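PDB 6FWY: B-type Cna protein from Enterococcus faecium, which is a surface protein of unknown function whose thioester domain may mediate covalent adhesion to host molecules, as in related Gram-positive surface proteins. Local coordinates for residues V19-I25 / T100-Y104; H173-Y177 / L273-T278. All blocks are in the same frame, centred on the assembly; numbering follows the deposited sequence.

Interaction 1 (V19-I25 / T100-Y104); sequences VKTDGYI and TEAWY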
# COMPACT_ATOMS: atom_id res chain seq x y z
N VAL A 19 -11.15 4.23 -22.88
CA VAL A 19 -9.99 5.02 -23.28
C VAL A 19 -8.92 4.13 -23.92
O VAL A 19 -8.54 3.09 -23.38
CB VAL A 19 -9.39 5.80 -22.08
CG1 VAL A 19 -8.08 6.49 -22.48
CG2 VAL A 19 -10.42 6.80 -21.53
N LYS A 20 -8.44 4.53 -25.08
CA LYS A 20 -7.35 3.81 -25.75
C LYS A 20 -6.54 4.76 -26.60
O LYS A 20 -7.01 5.82 -27.00
CB LYS A 20 -7.80 2.63 -26.60
CG LYS A 20 -8.76 1.68 -25.99
CD LYS A 20 -9.31 0.70 -27.01
CE LYS A 20 -10.26 -0.25 -26.27
NZ LYS A 20 -10.71 -1.37 -27.15
N THR A 21 -5.32 4.32 -26.87
CA THR A 21 -4.38 5.08 -27.68
C THR A 21 -3.46 4.14 -28.45
O THR A 21 -3.14 3.05 -28.00
CB THR A 21 -3.53 6.05 -26.83
OG1 THR A 21 -2.65 6.78 -27.67
CG2 THR A 21 -2.71 5.32 -25.78
N ASP A 22 -3.01 4.62 -29.61
CA ASP A 22 -1.96 3.95 -30.38
C ASP A 22 -0.56 4.26 -29.83
O ASP A 22 0.45 3.70 -30.33
CB ASP A 22 -2.09 4.31 -31.88
CG ASP A 22 -2.14 5.81 -32.15
OD1 ASP A 22 -1.94 6.63 -31.22
OD2 ASP A 22 -2.42 6.18 -33.30
N GLY A 23 -0.47 5.15 -28.84
CA GLY A 23 0.79 5.44 -28.17
C GLY A 23 1.39 6.72 -28.67
O GLY A 23 1.16 7.11 -29.81
N TYR A 24 2.15 7.38 -27.80
CA TYR A 24 2.86 8.63 -28.11
C TYR A 24 4.36 8.43 -28.36
O TYR A 24 5.07 9.40 -28.63
CB TYR A 24 2.68 9.59 -26.94
CG TYR A 24 1.26 10.01 -26.76
CD1 TYR A 24 0.40 9.25 -25.99
CD2 TYR A 24 0.78 11.15 -27.38
CE1 TYR A 24 -0.93 9.62 -25.85
CE2 TYR A 24 -0.54 11.54 -27.22
CZ TYR A 24 -1.37 10.77 -26.44
OH TYR A 24 -2.67 11.16 -26.31
N ILE A 25 4.81 7.19 -28.25
CA ILE A 25 6.19 6.77 -28.40
C ILE A 25 6.20 5.45 -29.15
O ILE A 25 5.17 4.83 -29.35
CB ILE A 25 6.92 6.63 -27.03
CG1 ILE A 25 6.32 5.54 -26.14
CG2 ILE A 25 6.94 7.96 -26.28
CD1 ILE A 25 6.86 4.14 -26.32
N THR A 100 -5.35 11.33 -20.98
CA THR A 100 -4.87 10.22 -21.81
C THR A 100 -3.35 10.20 -21.81
O THR A 100 -2.75 9.14 -21.66
CB THR A 100 -5.36 10.28 -23.25
OG1 THR A 100 -6.78 10.32 -23.26
CG2 THR A 100 -4.93 9.04 -24.03
N GLU A 101 -2.74 11.37 -21.99
CA GLU A 101 -1.28 11.52 -21.92
C GLU A 101 -0.74 11.15 -20.53
O GLU A 101 0.29 10.49 -20.44
CB GLU A 101 -0.85 12.96 -22.26
CG GLU A 101 -1.00 13.32 -23.73
CD GLU A 101 -0.79 14.79 -24.05
OE1 GLU A 101 -0.18 15.52 -23.22
OE2 GLU A 101 -1.23 15.21 -25.14
N ALA A 102 -1.43 11.59 -19.48
CA ALA A 102 -1.01 11.28 -18.10
C ALA A 102 -1.09 9.78 -17.82
O ALA A 102 -0.15 9.18 -17.31
CB ALA A 102 -1.84 12.07 -17.09
N TRP A 103 -2.21 9.17 -18.19
CA TRP A 103 -2.36 7.72 -18.07
C TRP A 103 -1.29 6.95 -18.86
O TRP A 103 -0.68 6.02 -18.32
CB TRP A 103 -3.76 7.28 -18.52
CG TRP A 103 -3.82 5.82 -18.88
CD1 TRP A 103 -3.72 4.75 -18.05
CD2 TRP A 103 -3.99 5.30 -20.19
NE1 TRP A 103 -3.81 3.59 -18.76
CE2 TRP A 103 -3.97 3.89 -20.08
CE3 TRP A 103 -4.13 5.88 -21.46
CZ2 TRP A 103 -4.11 3.05 -21.19
CZ3 TRP A 103 -4.26 5.05 -22.56
CH2 TRP A 103 -4.26 3.65 -22.42
N TYR A 104 -1.06 7.33 -20.12
CA TYR A 104 -0.08 6.61 -20.95
C TYR A 104 1.33 6.74 -20.40
O TYR A 104 2.10 5.76 -20.41
CB TYR A 104 -0.14 7.08 -22.41
CG TYR A 104 0.69 6.24 -23.34
CD1 TYR A 104 0.20 5.05 -23.87
CD2 TYR A 104 1.97 6.64 -23.69
CE1 TYR A 104 0.97 4.27 -24.73
CE2 TYR A 104 2.74 5.87 -24.56
CZ TYR A 104 2.23 4.69 -25.07
OH TYR A 104 2.99 3.94 -25.92
O HOH W 1 -2.91 13.75 -26.64

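Interaction 2 (H173-Y177 / L273-T278); sequences HTFTY and LSAKWT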
# COMPACT_ATOMS: atom_id res chain seq x y z
N HIS A 173 -2.41 0.73 40.97
CA HIS A 173 -1.26 1.22 40.22
C HIS A 173 -1.75 1.36 38.78
O HIS A 173 -2.31 0.41 38.25
CB HIS A 173 -0.08 0.23 40.23
CG HIS A 173 0.44 -0.12 41.59
ND1 HIS A 173 1.07 0.79 42.41
CD2 HIS A 173 0.46 -1.31 42.25
CE1 HIS A 173 1.44 0.19 43.52
NE2 HIS A 173 1.09 -1.08 43.45
N THR A 174 -1.54 2.53 38.17
CA THR A 174 -2.01 2.79 36.79
C THR A 174 -0.82 3.01 35.83
O THR A 174 0.19 3.61 36.19
CB THR A 174 -2.99 3.99 36.70
OG1 THR A 174 -2.28 5.22 36.76
CG2 THR A 174 -4.03 3.94 37.81
N PHE A 175 -0.97 2.52 34.60
CA PHE A 175 0.05 2.65 33.56
C PHE A 175 -0.65 3.07 32.27
O PHE A 175 -1.44 2.32 31.70
CB PHE A 175 0.78 1.32 33.35
CG PHE A 175 1.42 0.78 34.60
CD1 PHE A 175 2.71 1.17 34.96
CD2 PHE A 175 0.71 -0.08 35.42
CE1 PHE A 175 3.28 0.69 36.12
CE2 PHE A 175 1.28 -0.58 36.59
CZ PHE A 175 2.56 -0.20 36.95
N THR A 176 -0.38 4.29 31.81
CA THR A 176 -0.98 4.81 30.58
C THR A 176 -0.01 4.67 29.42
O THR A 176 1.19 4.88 29.57
CB THR A 176 -1.45 6.27 30.78
OG1 THR A 176 -2.35 6.31 31.89
CG2 THR A 176 -2.16 6.81 29.53
N TYR A 177 -0.54 4.31 28.25
CA TYR A 177 0.23 4.11 27.01
C TYR A 177 -0.43 4.85 25.86
O TYR A 177 -1.65 4.95 25.81
CB TYR A 177 0.31 2.61 26.68
CG TYR A 177 0.98 1.78 27.73
CD1 TYR A 177 0.25 1.30 28.83
CD2 TYR A 177 2.34 1.47 27.65
CE1 TYR A 177 0.86 0.54 29.81
CE2 TYR A 177 2.96 0.71 28.64
CZ TYR A 177 2.22 0.25 29.72
OH TYR A 177 2.79 -0.51 30.71
N LEU A 273 6.35 -4.37 25.94
CA LEU A 273 6.30 -3.37 27.01
C LEU A 273 6.18 -4.04 28.35
O LEU A 273 5.61 -5.11 28.44
CB LEU A 273 5.08 -2.47 26.80
CG LEU A 273 5.14 -1.68 25.49
CD1 LEU A 273 3.90 -1.88 24.66
CD2 LEU A 273 5.38 -0.22 25.81
N SER A 274 6.75 -3.42 29.39
CA SER A 274 6.60 -3.87 30.78
C SER A 274 6.03 -2.79 31.68
O SER A 274 6.43 -1.63 31.57
CB SER A 274 7.95 -4.31 31.38
OG SER A 274 8.47 -5.42 30.69
N ALA A 275 5.10 -3.17 32.55
CA ALA A 275 4.63 -2.35 33.65
C ALA A 275 5.23 -2.94 34.91
O ALA A 275 5.21 -4.16 35.09
CB ALA A 275 3.09 -2.38 33.73
N LYS A 276 5.76 -2.09 35.78
CA LYS A 276 6.38 -2.53 37.03
C LYS A 276 5.74 -1.77 38.20
O LYS A 276 5.46 -0.59 38.08
CB LYS A 276 7.88 -2.29 36.96
CG LYS A 276 8.66 -2.64 38.22
CD LYS A 276 10.17 -2.71 37.97
CE LYS A 276 11.03 -2.19 39.13
NZ LYS A 276 10.77 -2.84 40.45
N TRP A 277 5.52 -2.46 39.33
CA TRP A 277 4.96 -1.85 40.54
C TRP A 277 5.55 -2.47 41.80
O TRP A 277 6.03 -3.61 41.79
CB TRP A 277 3.43 -2.02 40.56
CG TRP A 277 3.04 -3.46 40.60
CD1 TRP A 277 2.83 -4.22 41.72
CD2 TRP A 277 2.88 -4.33 39.48
NE1 TRP A 277 2.53 -5.51 41.36
CE2 TRP A 277 2.56 -5.61 39.99
CE3 TRP A 277 2.97 -4.16 38.08
CZ2 TRP A 277 2.32 -6.71 39.16
CZ3 TRP A 277 2.74 -5.25 37.26
CH2 TRP A 277 2.41 -6.51 37.80
N THR A 278 5.48 -1.72 42.90
CA THR A 278 5.92 -2.21 44.21
C THR A 278 4.75 -2.10 45.19
O THR A 278 4.11 -1.06 45.27
CB THR A 278 7.17 -1.46 44.71
OG1 THR A 278 6.92 -0.06 44.76
CG2 THR A 278 8.33 -1.68 43.77

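Interaction 1 (V19-I25 / T100-Y104)
The ring of Tyr24 turns an edge toward the face of Tyr104 in an offset edge-to-face pair, with centroids 5.7 Å apart and planes at 63°. At another part of the Tyr24 edge lies the methyl CG2 of Thr100, 3.8 Å from Tyr24 OH, while CG of Glu101 makes an off-centre CH-pi contact, 4.2 Å from the ring centroid. The edge of Tyr104 receives Ile25 CG1 in its plane, and Gly23 CA lies 3.5 Å from Tyr104 OH, so the backbone of Gly23, which has no side chain, passes close to the phenol oxygen. Thr21 sends OG1 anti to its backbone N (chi1 -179°), where it accepts from Gly23 N in an ST turn. The same torsion brings CG2 against two rings of the helix, 3.5 Å from Tyr104 CD1 and close to Trp103 CZ3; Val19 CG1 also reaches this indole. No direct hydrogen bond spans the segments, but one water accepts from Tyr24 OH and donates to Glu101 OE2. The other carboxylate oxygen, OE1, is held by Gly97 N and by a salt bridge to Arg136, and Tyr104 OH is hydrogen-bonded to Met37 O. Helix 99-113 thus packs across the end of strand 11-21, which pairs with strand 32-44, while helix 131-150 closes over Tyr24 and Glu101.

Interaction 2 (H173-Y177 / L273-T278)
Strands 173-177 and 273-277 run nearly antiparallel, at 156°, but their axes come no closer than 8.3 Å and no hydrogen bond joins them, and they meet mainly through side chains, as members of two different sheets. The register sets His173 against Trp277 and Phe175 against Ala275. At the centre, the methyl of Ala275 sits squarely over one face of Phe175, with CB 3.5 Å from the ring centroid and only 5° off its normal. The far rim of the same ring approaches the backbone: Phe175 CZ lies 3.1 Å from Lys276 O, which stands near the ring plane, where it probably faces the slightly positive C-H edge. Next along, Trp277 CB covers a face of His173, nearer its rim than its centre, 3.5 Å from CD2. The indole itself swings away from strand 173-177 because Trp277 CG lies between the backbone N and the carbonyl carbon (chi1 62°). The indole five-membered ring and the imidazole are roughly parallel but displaced, with little overlap. Polar ends are secured outside the pair: His173 ND1 hydrogen-bonds to Asp168 OD1, and Trp277 NE1 to Pro229 O. At the other end, Tyr177 slants across the gap, placing OH 3.6 Å from Ala275 CB, while Leu273 CD2 rests 3.8 Å from Tyr177 CE2. Phe235 meets Tyr177 edge-to-face and adds a further aromatic ring. Strand 172-181 belongs to a five-stranded antiparallel sheet, and strand 258-277 is paired with 231-250 in the larger one. This face-to-face packing of the five-stranded sheet on part of the larger one is consistent with a beta-sandwich core.

How the interactions relate
Both contacts are largely aromatic packing without a direct hydrogen bond between their segments, yet they serve opposite ends of an elongated chain. Their centres are 60 Å apart, on opposite sides of the centre of the chain, and their nearest atoms about 43 Å apart. Interaction 1 joins a helix to a strand and its turn, whereas interaction 2 joins two sheets. What connects them is the large antiparallel sheet, which both reach: strand 11-21 and strand 258-277 are both members of it. A bound tetraethylene glycol, probably a crystallisation additive, lies about 5 Å from the side chain of Glu101 in interaction 1. Along the sequence, both segments of interaction 1 precede both segments of interaction 2.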